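Local coordinates for putative TOXIN related protein (Parabacteroides distasonis ATCC 8503, PDB 3K0Y) that is of unknown function but is a putative toxin-related protein of the NigD-like family, pairing an OB domain with a beta sandwich, at residues F58-D63 against H74-N79; G130-F135 against A156-Q161; K87-N92 against F171-L176; Q52-N57 against I81-T86. All blocks are in the same frame, centred on the assembly; numbering follows the deposited sequence. Where two conformers were deposited one is given.

In the fold
From the N terminus, strand 52-62 runs out and strand 74-88 returns beside it, and two contacts close this hairpin at different depths. Interaction 1 lies at the end where the connecting loop joins the strands, within the larger loop that interaction 4 closes, their centres about 17 Å apart. Both belong to the NigD-like OB domain. Strand 74-88 then runs straight on into interaction 3, where its last residues meet strand 163-172 and so tie the OB domain to the C-terminal beta sandwich. Interaction 3 spans 78 residues, and within that span interaction 2 joins two loops of the sandwich. Interactions 1 and 2 lie farthest apart, about 38 Å between centres.

Interaction 1 (F58-D63 against H74-N79); sequences FTILAD and HYIKVN
Thr-59 and Lys-77 form a hydrogen-bonded antiparallel pair, Thr-59 N to Lys-77 O at 3.0 Å and Lys-77 N to Thr-59 O at 2.9 Å. Two further backbone bonds follow, Leu-61 N to Tyr-75 O at 3.0 Å and Tyr-75 N to Ala-62 O at 3.2 Å. Between them the register slips by one residue, so Ile-60 faces Ile-76 but Ala-62 faces Tyr-75. This is a beta bulge in the hairpin of strands 52-62 and 74-88, part of the NigD-like OB domain, and it lies beside the loop that connects the two strands. One side-chain bond adds to the ladder: Asn-79 ND2 gives a nearly straight hydrogen (173°) to Thr-59 OG1 at 2.9 Å, with the hydroxyl lying in the amide plane; the same ND2 also bonds Asn-57 OD1. Apolar contacts gather on the face carrying Phe-58 and Ile-76. Ile-76 holds CG1 between its backbone N and carbonyl carbon (chi1 71°), which brings CD1 to 3.7 Å from Phe-58 CB, while the Phe-58 ring goes on to meet Trp-12. At the bulge Leu-61 points at the partner strand and lays CG and CD1 against the backbone of Ile-76 and Lys-77. The His-74 ring turns its edge to Asp-63, CD2 lying 3.7 Å from CA.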
loop_
_atom_site.group_PDB
_atom_site.type_symbol
_atom_site.label_atom_id
_atom_site.label_comp_id
_atom_site.label_asym_id
_atom_site.label_seq_id
_atom_site.Cartn_x
_atom_site.Cartn_y
_atom_site.Cartn_z
ATOM N N PHE A 58 7.316 2.722 17.617
ATOM C CA PHE A 58 7.079 1.876 18.770
ATOM C C PHE A 58 8.397 1.498 19.486
ATOM O O PHE A 58 9.488 1.525 18.901
ATOM C CB PHE A 58 6.271 0.621 18.378
ATOM C CG PHE A 58 6.985 -0.305 17.424
ATOM C CD1 PHE A 58 6.917 -0.101 16.050
ATOM C CD2 PHE A 58 7.745 -1.380 17.897
ATOM C CE1 PHE A 58 7.583 -0.935 15.172
ATOM C CE2 PHE A 58 8.406 -2.228 17.005
ATOM C CZ PHE A 58 8.313 -1.999 15.635
ATOM N N THR A 59 8.253 1.162 20.759
ATOM C CA THR A 59 9.348 0.722 21.618
ATOM C C THR A 59 8.986 -0.663 22.141
ATOM O O THR A 59 7.902 -0.866 22.685
ATOM C CB THR A 59 9.513 1.678 22.790
ATOM O OG1 THR A 59 9.796 2.997 22.297
ATOM C CG2 THR A 59 10.649 1.216 23.753
ATOM N N ILE A 60 9.891 -1.617 21.958
ATOM C CA ILE A 60 9.674 -2.990 22.396
ATOM C C ILE A 60 9.797 -3.063 23.917
ATOM O O ILE A 60 10.771 -2.573 24.461
ATOM C CB ILE A 60 10.728 -3.923 21.775
ATOM C CG1 ILE A 60 10.470 -4.088 20.268
ATOM C CG2 ILE A 60 10.776 -5.269 22.535
ATOM C CD1 ILE A 60 9.684 -5.337 19.868
ATOM N N LEU A 61 8.818 -3.672 24.584
ATOM C CA LEU A 61 8.803 -3.756 26.050
ATOM C C LEU A 61 9.223 -5.131 26.576
ATOM O O LEU A 61 9.751 -5.244 27.696
ATOM C CB LEU A 61 7.415 -3.419 26.591
ATOM C CG LEU A 61 6.864 -2.020 26.288
ATOM C CD1 LEU A 61 5.513 -1.820 26.984
ATOM C CD2 LEU A 61 7.854 -0.934 26.705
ATOM N N ALA A 62 8.966 -6.171 25.779
ATOM C CA ALA A 62 9.291 -7.536 26.171
ATOM C C ALA A 62 9.080 -8.475 24.985
ATOM O O ALA A 62 8.053 -8.402 24.310
ATOM C CB ALA A 62 8.451 -7.977 27.388
ATOM N N ASP A 63 10.059 -9.361 24.762
ATOM C CA ASP A 63 10.153 -10.131 23.535
ATOM C C ASP A 63 10.040 -11.631 23.787
ATOM O O ASP A 63 10.356 -12.439 22.906
ATOM C CB ASP A 63 11.473 -9.811 22.815
ATOM C CG ASP A 63 12.696 -10.301 23.578
ATOM O OD1 ASP A 63 12.709 -10.157 24.819
ATOM O OD2 ASP A 63 13.636 -10.827 22.934
ATOM N N HIS A 74 5.121 -9.873 20.390
ATOM C CA HIS A 74 5.804 -9.039 21.381
ATOM C C HIS A 74 4.887 -7.967 21.939
ATOM O O HIS A 74 3.893 -7.617 21.311
ATOM C CB HIS A 74 7.033 -8.395 20.746
ATOM C CG HIS A 74 7.767 -9.320 19.830
ATOM N ND1 HIS A 74 7.498 -9.391 18.477
ATOM C CD2 HIS A 74 8.707 -10.261 20.081
ATOM C CE1 HIS A 74 8.268 -10.313 17.929
ATOM N NE2 HIS A 74 9.013 -10.853 18.879
ATOM N N TYR A 75 5.227 -7.469 23.130
ATOM C CA TYR A 75 4.522 -6.350 23.745
ATOM C C TYR A 75 5.217 -5.052 23.370
ATOM O O TYR A 75 6.441 -4.988 23.356
ATOM C CB TYR A 75 4.497 -6.490 25.274
ATOM C CG TYR A 75 3.618 -7.613 25.794
ATOM C CD1 TYR A 75 2.247 -7.433 25.947
ATOM C CD2 TYR A 75 4.166 -8.841 26.164
ATOM C CE1 TYR A 75 1.434 -8.449 26.430
ATOM C CE2 TYR A 75 3.361 -9.874 26.661
ATOM C CZ TYR A 75 1.993 -9.666 26.788
ATOM O OH TYR A 75 1.185 -10.672 27.270
ATOM N N ILE A 76 4.445 -4.011 23.075
ATOM C CA ILE A 76 5.035 -2.715 22.711
ATOM C C ILE A 76 4.373 -1.526 23.366
ATOM O O ILE A 76 3.283 -1.634 23.921
ATOM C CB ILE A 76 5.068 -2.497 21.161
ATOM C CG1 ILE A 76 3.659 -2.254 20.584
ATOM C CG2 ILE A 76 5.786 -3.673 20.480
ATOM C CD1 ILE A 76 3.625 -1.792 19.088
ATOM N N LYS A 77 5.089 -0.406 23.349
ATOM C CA LYS A 77 4.483 0.903 23.523
ATOM C C LYS A 77 4.381 1.568 22.144
ATOM O O LYS A 77 5.389 1.743 21.443
ATOM C CB LYS A 77 5.312 1.787 24.424
ATOM C CG LYS A 77 4.750 3.198 24.588
ATOM C CD LYS A 77 5.568 3.979 25.596
ATOM C CE LYS A 77 5.278 5.458 25.510
ATOM N NZ LYS A 77 3.957 5.806 26.070
ATOM N N VAL A 78 3.161 1.904 21.753
ATOM C CA VAL A 78 2.927 2.729 20.591
ATOM C C VAL A 78 3.298 4.156 20.971
ATOM O O VAL A 78 2.662 4.752 21.808
ATOM C CB VAL A 78 1.431 2.646 20.156
ATOM C CG1 VAL A 78 1.109 3.662 19.045
ATOM C CG2 VAL A 78 1.102 1.205 19.707
ATOM N N ASN A 79 4.363 4.685 20.393
ATOM C CA ASN A 79 4.736 6.074 20.635
ATOM C C ASN A 79 3.947 7.004 19.740
ATOM O O ASN A 79 3.507 8.070 20.182
ATOM C CB ASN A 79 6.220 6.287 20.414
ATOM C CG ASN A 79 7.085 5.354 21.289
ATOM O OD1 ASN A 79 6.844 5.204 22.490
ATOM N ND2 ASN A 79 8.062 4.704 20.671
#

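Interaction 2 (G130-F135 against A156-Q161); sequences GKTAHF and AYDDPQ
The imidazole of His-134 has Ala-156 over one face, the CA of that alanine standing 3.9 Å from the ring centroid and almost on the normal, a CH-pi contact. Trp-128 also stacks on this ring. At the ring edge NE2 gives a hydrogen bond to Asp-159 OD2 at 2.7 Å. The oxygen lies near the ring plane and is approached on its anti side, the donor tilted out of the carboxylate plane, with imidazole and carboxylate turned 82° apart. ND1 bonds His-154 NE2, so both ring nitrogens have partners and the ring's rotation is fixed. The Tyr-157 ring turns an edge to Ala-133 O, 3.5 Å from CD2, and reaches Phe-135 with its hydroxyl, OH standing 3.3 Å from CD2 of that phenylalanine.

Asp-159 stretches CG anti to its backbone N (chi1 -156°), which carries the carboxylate across to the 130-135 loop. There OD1 accepts two amides: Lys-131 N at 2.9 Å on the syn side, and Thr-132 N at 3.1 Å from above the carboxylate plane. OD2 takes Gly-129 N besides His-134, so four hydrogen bonds grip the group, an environment that would be expected to stabilise its negative charge. Asp-158 OD1 receives the Thr-132 hydroxyl, OG1, at 2.7 Å, and its OD2 has a long salt bridge with Lys-131 NZ. Lys-131 CD presses tightly on Pro-160 CD, at 3.5 Å.

Ala-156 to Asp-159 form a type II' beta turn, and its last residue, through a His-carboxylate pair, links two loops of the NigD-like C-terminal beta sandwich.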
loop_
_atom_site.group_PDB
_atom_site.type_symbol
_atom_site.label_atom_id
_atom_site.label_comp_id
_atom_site.label_asym_id
_atom_site.label_seq_id
_atom_site.Cartn_x
_atom_site.Cartn_y
_atom_site.Cartn_z
ATOM N N GLY A 130 -1.089 22.477 -2.518
ATOM C CA GLY A 130 -1.861 22.749 -1.320
ATOM C C GLY A 130 -3.292 23.128 -1.616
ATOM O O GLY A 130 -4.034 23.468 -0.713
ATOM N N LYS A 131 -3.689 23.075 -2.880
ATOM C CA LYS A 131 -4.986 23.593 -3.335
ATOM C C LYS A 131 -6.028 22.491 -3.554
ATOM O O LYS A 131 -7.206 22.672 -3.249
ATOM C CB LYS A 131 -4.768 24.394 -4.629
ATOM C CG LYS A 131 -6.020 24.789 -5.423
ATOM C CD LYS A 131 -5.642 25.209 -6.870
ATOM C CE LYS A 131 -6.701 26.100 -7.513
ATOM N NZ LYS A 131 -8.041 25.643 -7.007
ATOM N N THR A 132 -5.607 21.355 -4.095
ATOM C CA THR A 132 -6.546 20.270 -4.428
ATOM C C THR A 132 -5.934 18.932 -4.100
ATOM O O THR A 132 -4.790 18.665 -4.448
ATOM C CB THR A 132 -6.921 20.215 -5.936
ATOM O OG1 THR A 132 -7.209 21.514 -6.408
ATOM C CG2 THR A 132 -8.140 19.318 -6.176
ATOM N N ALA A 133 -6.758 18.113 -3.457
ATOM C CA ALA A 133 -6.466 16.759 -3.076
ATOM C C ALA A 133 -6.137 15.896 -4.321
ATOM O O ALA A 133 -6.818 15.982 -5.334
ATOM C CB ALA A 133 -7.715 16.204 -2.316
ATOM N N HIS A 134 -5.075 15.098 -4.248
ATOM C CA HIS A 134 -4.696 14.199 -5.329
ATOM C C HIS A 134 -5.383 12.830 -5.147
ATOM O O HIS A 134 -5.544 12.386 -4.037
ATOM C CB HIS A 134 -3.187 14.015 -5.369
ATOM C CG HIS A 134 -2.415 15.271 -5.609
ATOM N ND1 HIS A 134 -1.115 15.258 -6.067
ATOM C CD2 HIS A 134 -2.742 16.581 -5.427
ATOM C CE1 HIS A 134 -0.687 16.509 -6.185
ATOM N NE2 HIS A 134 -1.659 17.327 -5.808
ATOM N N PHE A 135 -5.780 12.192 -6.255
ATOM C CA PHE A 135 -6.463 10.894 -6.267
ATOM C C PHE A 135 -5.420 9.836 -6.607
ATOM O O PHE A 135 -4.799 9.936 -7.643
ATOM C CB PHE A 135 -7.509 10.946 -7.369
ATOM C CG PHE A 135 -8.576 9.882 -7.324
ATOM C CD1 PHE A 135 -9.021 9.327 -6.130
ATOM C CD2 PHE A 135 -9.239 9.567 -8.500
ATOM C CE1 PHE A 135 -10.074 8.422 -6.092
ATOM C CE2 PHE A 135 -10.300 8.647 -8.507
ATOM C CZ PHE A 135 -10.731 8.078 -7.274
ATOM N N ALA A 156 -3.440 14.727 -10.079
ATOM C CA ALA A 156 -3.230 16.003 -9.361
ATOM C C ALA A 156 -4.296 17.080 -9.670
ATOM O O ALA A 156 -4.286 18.166 -9.049
ATOM C CB ALA A 156 -1.841 16.564 -9.724
ATOM N N TYR A 157 -5.159 16.798 -10.650
ATOM C CA TYR A 157 -6.202 17.746 -11.130
ATOM C C TYR A 157 -5.572 19.113 -11.433
ATOM O O TYR A 157 -4.620 19.194 -12.189
ATOM C CB TYR A 157 -7.398 17.837 -10.138
ATOM C CG TYR A 157 -8.062 16.496 -9.864
ATOM C CD1 TYR A 157 -8.908 15.900 -10.809
ATOM C CD2 TYR A 157 -7.787 15.800 -8.684
ATOM C CE1 TYR A 157 -9.504 14.655 -10.551
ATOM C CE2 TYR A 157 -8.344 14.531 -8.422
ATOM C CZ TYR A 157 -9.193 13.973 -9.348
ATOM O OH TYR A 157 -9.715 12.752 -9.061
ATOM N N ASP A 158 -6.077 20.175 -10.833
ATOM C CA ASP A 158 -5.547 21.528 -11.079
ATOM C C ASP A 158 -4.600 22.019 -9.985
ATOM O O ASP A 158 -4.354 23.199 -9.895
ATOM C CB ASP A 158 -6.709 22.537 -11.241
ATOM C CG ASP A 158 -7.625 22.596 -10.024
ATOM O OD1 ASP A 158 -7.533 21.757 -9.100
ATOM O OD2 ASP A 158 -8.476 23.489 -9.989
ATOM N N ASP A 159 -4.091 21.119 -9.141
ATOM C CA ASP A 159 -3.170 21.505 -8.080
ATOM C C ASP A 159 -1.905 22.154 -8.638
ATOM O O ASP A 159 -1.189 21.546 -9.399
ATOM C CB ASP A 159 -2.758 20.307 -7.232
ATOM C CG ASP A 159 -2.304 20.699 -5.858
ATOM O OD1 ASP A 159 -2.802 21.729 -5.298
ATOM O OD2 ASP A 159 -1.471 19.956 -5.307
ATOM N N PRO A 160 -1.613 23.402 -8.228
ATOM C CA PRO A 160 -0.324 23.933 -8.630
ATOM C C PRO A 160 0.830 23.036 -8.163
ATOM O O PRO A 160 0.689 22.277 -7.210
ATOM C CB PRO A 160 -0.253 25.299 -7.945
ATOM C CG PRO A 160 -1.605 25.608 -7.471
ATOM C CD PRO A 160 -2.329 24.295 -7.322
ATOM N N GLN A 161 1.950 23.150 -8.859
ATOM C CA GLN A 161 3.169 22.403 -8.608
ATOM C C GLN A 161 4.189 23.311 -7.917
ATOM O O GLN A 161 5.125 23.757 -8.540
ATOM C CB GLN A 161 3.698 21.934 -9.945
ATOM C CG GLN A 161 2.599 21.377 -10.773
ATOM C CD GLN A 161 3.075 20.670 -11.992
ATOM O OE1 GLN A 161 4.076 21.042 -12.596
ATOM N NE2 GLN A 161 2.339 19.663 -12.394
#

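Interaction 3 (K87-N92 against F171-L176); sequences KSIAKN and FNLSSL
A single water is gripped by three groups where the 87-92 and 171-176 segments part: it accepts from Ile-89 N at 3.1 Å, donates to Asn-172 O at 2.6 Å and meets Ser-175 OG at 2.7 Å. The water thus bridges two backbones that have become too far apart to bond directly, Ile-89 N and Asn-172 O being 4.1 Å apart. Just before this point the strands are still paired, Asn-172 N bonding Lys-87 O at 2.9 Å, and Phe-171 CA brings its hydrogen to the same oxygen. The side chain of Asn-172 turns back on its own segment: OD1 accepts Ser-174 N in the carbonyl plane, an Asx turn, and Ser-174 OG from above that plane.

The Ile-89 side chain packs beside Ser-175 and Leu-176. Its CG1 is anti to the carbonyl carbon (chi1 -73°), which sends CD1 to 3.5 Å from Ser-175 OG and 3.8 Å from Leu-176 CD2, the isoleucine and Leu-176 side chains crossing at about a right angle. Lys-87 reaches away to Ile-136 O and Asn-137 OD1. The parallel pair of 74-88 beside 163-172 separates here, strand 163-172 passing into a type I beta turn from Leu-173 to Leu-176, at the junction of OB domain and beta sandwich.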
loop_
_atom_site.group_PDB
_atom_site.type_symbol
_atom_site.label_atom_id
_atom_site.label_comp_id
_atom_site.label_asym_id
_atom_site.label_seq_id
_atom_site.Cartn_x
_atom_site.Cartn_y
_atom_site.Cartn_z
ATOM N N LYS A 87 -6.289 1.414 0.382
ATOM C CA LYS A 87 -7.368 1.283 -0.539
ATOM C C LYS A 87 -7.358 -0.091 -1.195
ATOM O O LYS A 87 -6.324 -0.765 -1.234
ATOM C CB LYS A 87 -7.254 2.351 -1.611
ATOM C CG LYS A 87 -7.439 3.757 -1.055
ATOM C CD LYS A 87 -7.174 4.839 -2.129
ATOM C CE LYS A 87 -8.286 4.977 -3.022
ATOM N NZ LYS A 87 -8.113 6.136 -3.894
ATOM N N SER A 88 -8.473 -0.473 -1.793
ATOM C CA SER A 88 -8.429 -1.650 -2.590
ATOM C C SER A 88 -8.218 -1.231 -4.034
ATOM O O SER A 88 -8.152 -0.016 -4.341
ATOM C CB SER A 88 -9.620 -2.543 -2.317
ATOM O OG SER A 88 -10.728 -1.841 -2.620
ATOM N N ILE A 89 -7.910 -2.221 -4.867
ATOM C CA ILE A 89 -7.744 -2.018 -6.310
ATOM C C ILE A 89 -9.053 -1.361 -6.864
ATOM O O ILE A 89 -10.147 -1.828 -6.562
ATOM C CB ILE A 89 -7.409 -3.354 -7.016
ATOM C CG1 ILE A 89 -5.960 -3.806 -6.721
ATOM C CG2 ILE A 89 -7.584 -3.244 -8.571
ATOM C CD1 ILE A 89 -5.642 -5.262 -7.061
ATOM N N ALA A 90 -8.945 -0.302 -7.665
ATOM C CA ALA A 90 -10.150 0.397 -8.158
ATOM C C ALA A 90 -10.713 -0.229 -9.450
ATOM O O ALA A 90 -10.040 -1.001 -10.157
ATOM C CB ALA A 90 -9.881 1.885 -8.341
ATOM N N LYS A 91 -11.953 0.095 -9.778
ATOM C CA LYS A 91 -12.570 -0.482 -10.952
ATOM C C LYS A 91 -11.882 0.065 -12.218
ATOM O O LYS A 91 -11.563 1.265 -12.296
ATOM C CB LYS A 91 -14.067 -0.148 -10.960
ATOM N N ASN A 92 -11.628 -0.805 -13.188
ATOM C CA ASN A 92 -11.151 -0.369 -14.485
ATOM C C ASN A 92 -12.278 0.514 -15.055
ATOM O O ASN A 92 -13.469 0.263 -14.809
ATOM C CB ASN A 92 -10.806 -1.568 -15.420
ATOM C CG ASN A 92 -10.181 -1.128 -16.744
ATOM O OD1 ASN A 92 -9.669 -0.025 -16.827
ATOM N ND2 ASN A 92 -10.202 -1.990 -17.780
ATOM N N PHE A 171 -2.106 -0.674 -1.004
ATOM C CA PHE A 171 -3.225 -1.265 -1.753
ATOM C C PHE A 171 -3.419 -2.746 -1.381
ATOM O O PHE A 171 -2.483 -3.555 -1.424
ATOM C CB PHE A 171 -2.992 -1.135 -3.267
ATOM C CG PHE A 171 -2.918 0.292 -3.748
ATOM C CD1 PHE A 171 -4.072 1.062 -3.886
ATOM C CD2 PHE A 171 -1.709 0.863 -4.125
ATOM C CE1 PHE A 171 -4.005 2.359 -4.350
ATOM C CE2 PHE A 171 -1.664 2.176 -4.627
ATOM C CZ PHE A 171 -2.773 2.915 -4.724
ATOM N N ASN A 172 -4.639 -3.091 -0.993
ATOM C CA ASN A 172 -4.960 -4.440 -0.596
ATOM C C ASN A 172 -4.980 -5.281 -1.866
ATOM O O ASN A 172 -5.723 -4.989 -2.805
ATOM C CB ASN A 172 -6.311 -4.439 0.137
ATOM C CG ASN A 172 -6.625 -5.738 0.825
ATOM O OD1 ASN A 172 -6.301 -6.808 0.318
ATOM N ND2 ASN A 172 -7.354 -5.667 1.937
ATOM N N LEU A 173 -4.155 -6.320 -1.907
ATOM C CA LEU A 173 -4.072 -7.182 -3.102
ATOM C C LEU A 173 -4.945 -8.414 -3.043
ATOM O O LEU A 173 -4.840 -9.292 -3.896
ATOM C CB LEU A 173 -2.630 -7.631 -3.349
ATOM C CG LEU A 173 -1.654 -6.487 -3.573
ATOM C CD1 LEU A 173 -0.214 -6.990 -3.752
ATOM C CD2 LEU A 173 -2.087 -5.663 -4.745
ATOM N N SER A 174 -5.807 -8.495 -2.052
ATOM C CA SER A 174 -6.512 -9.734 -1.813
ATOM C C SER A 174 -7.527 -10.060 -2.923
ATOM O O SER A 174 -8.008 -11.159 -2.962
ATOM C CB SER A 174 -7.200 -9.680 -0.434
ATOM O OG SER A 174 -8.266 -8.763 -0.448
ATOM N N SER A 175 -7.835 -9.095 -3.795
ATOM C CA SER A 175 -8.734 -9.255 -4.934
ATOM C C SER A 175 -8.014 -9.793 -6.167
ATOM O O SER A 175 -8.659 -9.996 -7.186
ATOM C CB SER A 175 -9.363 -7.885 -5.300
ATOM O OG SER A 175 -8.383 -7.011 -5.866
ATOM N N LEU A 176 -6.697 -9.996 -6.113
ATOM C CA LEU A 176 -6.003 -10.622 -7.233
ATOM C C LEU A 176 -6.346 -12.118 -7.234
ATOM O O LEU A 176 -6.619 -12.674 -6.174
ATOM C CB LEU A 176 -4.496 -10.450 -7.162
ATOM C CG LEU A 176 -3.967 -9.016 -7.339
ATOM C CD1 LEU A 176 -2.445 -9.035 -7.114
ATOM C CD2 LEU A 176 -4.359 -8.408 -8.684
HETATM O O HOH W 1 -8.078 -5.163 -3.926
#

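Interaction 4 (Q52-N57 against I81-T86); sequences QRALVN and IHNILT
Strands 52-57 and 81-86 run antiparallel at 144°, with Leu-55 and His-82 as a hydrogen-bonded pair, both of whose bonds measure 2.8 Å (Leu-55 N to His-82 O and His-82 N to Leu-55 O). They form the half of the hairpin 52-62/74-88 farther from its connecting loop, in the NigD-like OB domain, flanked by strand 11-22 beyond the first of them. On one face Ala-54, Val-56 and Ile-81 pack together. Ile-81 sends CG1 anti to its backbone N (chi1 175°), laying it 3.7 Å from Ala-54 CB and bringing CD1 beside Val-56 CG2; the isoleucine and valine side chains lie side by side and point the same way. On the other face Ile-84 CD1 rests over the backbone at Ala-54 and Leu-55, 3.6 Å from Leu-55 N.

Toward the start of strand 52-57, side chains supplement the ladder. Thr-86 OG1 accepts Arg-53 N at 3.0 Å and gives its own proton to Ile-84 O, standing in for a backbone partner. Arg-53 turns its guanidinium away to Asp-31, Thr-17 and Asn-121. Gln-52 bends at chi2, and its amide stacks on that of Asn-83 with the planes 15° apart; Asn-83 OD1 has Tyr-46 OH as partner. Arg-53 O is held by two donors, Ile-84 N from above its carbonyl plane and Gln-52 NE2 on an in-plane lone pair at 2.9 Å. Beyond the amide, a water donates to Gln-52 OE1 and accepts from Thr-86 N at 3.0 Å.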
loop_
_atom_site.group_PDB
_atom_site.type_symbol
_atom_site.label_atom_id
_atom_site.label_comp_id
_atom_site.label_asym_id
_atom_site.label_seq_id
_atom_site.Cartn_x
_atom_site.Cartn_y
_atom_site.Cartn_z
ATOM N N GLN A 52 -6.326 -1.559 7.448
ATOM C CA GLN A 52 -5.782 -0.210 7.433
ATOM C C GLN A 52 -4.319 -0.367 7.778
ATOM O O GLN A 52 -3.996 -1.088 8.724
ATOM C CB GLN A 52 -6.486 0.620 8.509
ATOM C CG GLN A 52 -5.926 1.955 8.770
ATOM C CD GLN A 52 -6.115 2.910 7.619
ATOM O OE1 GLN A 52 -7.221 3.189 7.227
ATOM N NE2 GLN A 52 -5.023 3.450 7.110
ATOM N N ARG A 53 -3.439 0.269 7.019
ATOM C CA ARG A 53 -2.012 0.271 7.393
ATOM C C ARG A 53 -1.672 1.592 8.051
ATOM O O ARG A 53 -2.393 2.587 7.867
ATOM C CB ARG A 53 -1.141 0.058 6.174
ATOM C CG ARG A 53 -1.479 -1.184 5.397
ATOM C CD ARG A 53 -0.193 -1.874 4.882
ATOM N NE ARG A 53 0.318 -2.785 5.895
ATOM C CZ ARG A 53 1.547 -3.303 5.886
ATOM N NH1 ARG A 53 2.412 -2.974 4.930
ATOM N NH2 ARG A 53 1.888 -4.149 6.818
ATOM N N ALA A 54 -0.574 1.603 8.785
ATOM C CA ALA A 54 -0.133 2.784 9.510
ATOM C C ALA A 54 1.388 2.783 9.611
ATOM O O ALA A 54 2.009 1.732 9.572
ATOM C CB ALA A 54 -0.744 2.852 10.902
ATOM N N LEU A 55 1.956 3.970 9.658
ATOM C CA LEU A 55 3.335 4.161 10.041
ATOM C C LEU A 55 3.366 4.260 11.577
ATOM O O LEU A 55 2.745 5.158 12.169
ATOM C CB LEU A 55 3.880 5.435 9.375
ATOM C CG LEU A 55 5.395 5.651 9.450
ATOM C CD1 LEU A 55 6.163 4.551 8.716
ATOM C CD2 LEU A 55 5.719 7.070 8.886
ATOM N N VAL A 56 4.061 3.325 12.206
ATOM C CA VAL A 56 4.087 3.189 13.644
ATOM C C VAL A 56 5.490 3.388 14.236
ATOM O O VAL A 56 6.434 2.743 13.811
ATOM C CB VAL A 56 3.570 1.802 14.085
ATOM C CG1 VAL A 56 3.529 1.719 15.596
ATOM C CG2 VAL A 56 2.148 1.506 13.474
ATOM N N ASN A 57 5.587 4.269 15.236
ATOM C CA ASN A 57 6.791 4.488 16.024
ATOM C C ASN A 57 6.540 3.769 17.351
ATOM O O ASN A 57 5.599 4.110 18.078
ATOM C CB ASN A 57 6.999 5.976 16.240
ATOM C CG ASN A 57 8.322 6.312 17.008
ATOM O OD1 ASN A 57 8.832 5.529 17.823
ATOM N ND2 ASN A 57 8.867 7.486 16.719
ATOM N N ILE A 81 1.342 6.780 15.833
ATOM C CA ILE A 81 0.758 5.940 14.804
ATOM C C ILE A 81 0.052 6.884 13.831
ATOM O O ILE A 81 -0.836 7.667 14.222
ATOM C CB ILE A 81 -0.174 4.864 15.426
ATOM C CG1 ILE A 81 -0.894 4.065 14.343
ATOM C CG2 ILE A 81 -1.175 5.533 16.393
ATOM C CD1 ILE A 81 -1.437 2.760 14.843
ATOM N N HIS A 82 0.534 6.858 12.591
ATOM C CA HIS A 82 0.042 7.713 11.522
ATOM C C HIS A 82 -0.520 6.839 10.409
ATOM O O HIS A 82 0.229 6.157 9.728
ATOM C CB HIS A 82 1.191 8.561 10.971
ATOM C CG HIS A 82 2.066 9.161 12.028
ATOM N ND1 HIS A 82 1.636 10.158 12.867
ATOM C CD2 HIS A 82 3.362 8.919 12.360
ATOM C CE1 HIS A 82 2.621 10.497 13.684
ATOM N NE2 HIS A 82 3.679 9.768 13.385
ATOM N N ASN A 83 -1.837 6.852 10.228
ATOM C CA ASN A 83 -2.439 6.047 9.182
ATOM C C ASN A 83 -1.873 6.365 7.799
ATOM O O ASN A 83 -1.548 7.504 7.478
ATOM C CB ASN A 83 -3.938 6.245 9.173
ATOM C CG ASN A 83 -4.608 5.585 10.361
ATOM O OD1 ASN A 83 -3.947 4.900 11.156
ATOM N ND2 ASN A 83 -5.921 5.787 10.495
ATOM N N ILE A 84 -1.729 5.313 7.013
ATOM C CA ILE A 84 -1.309 5.407 5.641
ATOM C C ILE A 84 -2.601 5.195 4.830
ATOM O O ILE A 84 -3.379 4.288 5.118
ATOM C CB ILE A 84 -0.249 4.336 5.324
ATOM C CG1 ILE A 84 1.056 4.665 6.035
ATOM C CG2 ILE A 84 -0.053 4.186 3.805
ATOM C CD1 ILE A 84 2.087 3.507 6.056
ATOM N N LEU A 85 -2.841 6.037 3.837
ATOM C CA LEU A 85 -3.978 5.820 2.950
ATOM C C LEU A 85 -3.977 4.349 2.430
ATOM O O LEU A 85 -3.028 3.919 1.775
ATOM C CB LEU A 85 -3.934 6.794 1.770
ATOM C CG LEU A 85 -4.999 6.584 0.719
ATOM C CD1 LEU A 85 -6.489 6.929 1.361
ATOM C CD2 LEU A 85 -4.752 7.407 -0.512
ATOM N N THR A 86 -5.035 3.603 2.745
ATOM C CA THR A 86 -5.169 2.189 2.412
ATOM C C THR A 86 -6.436 1.940 1.598
ATOM O O THR A 86 -7.514 2.228 2.061
ATOM C CB THR A 86 -5.133 1.341 3.704
ATOM O OG1 THR A 86 -3.898 1.658 4.402
ATOM C CG2 THR A 86 -5.165 -0.168 3.356
HETATM O O HOH W 2 -6.877 4.736 4.812
#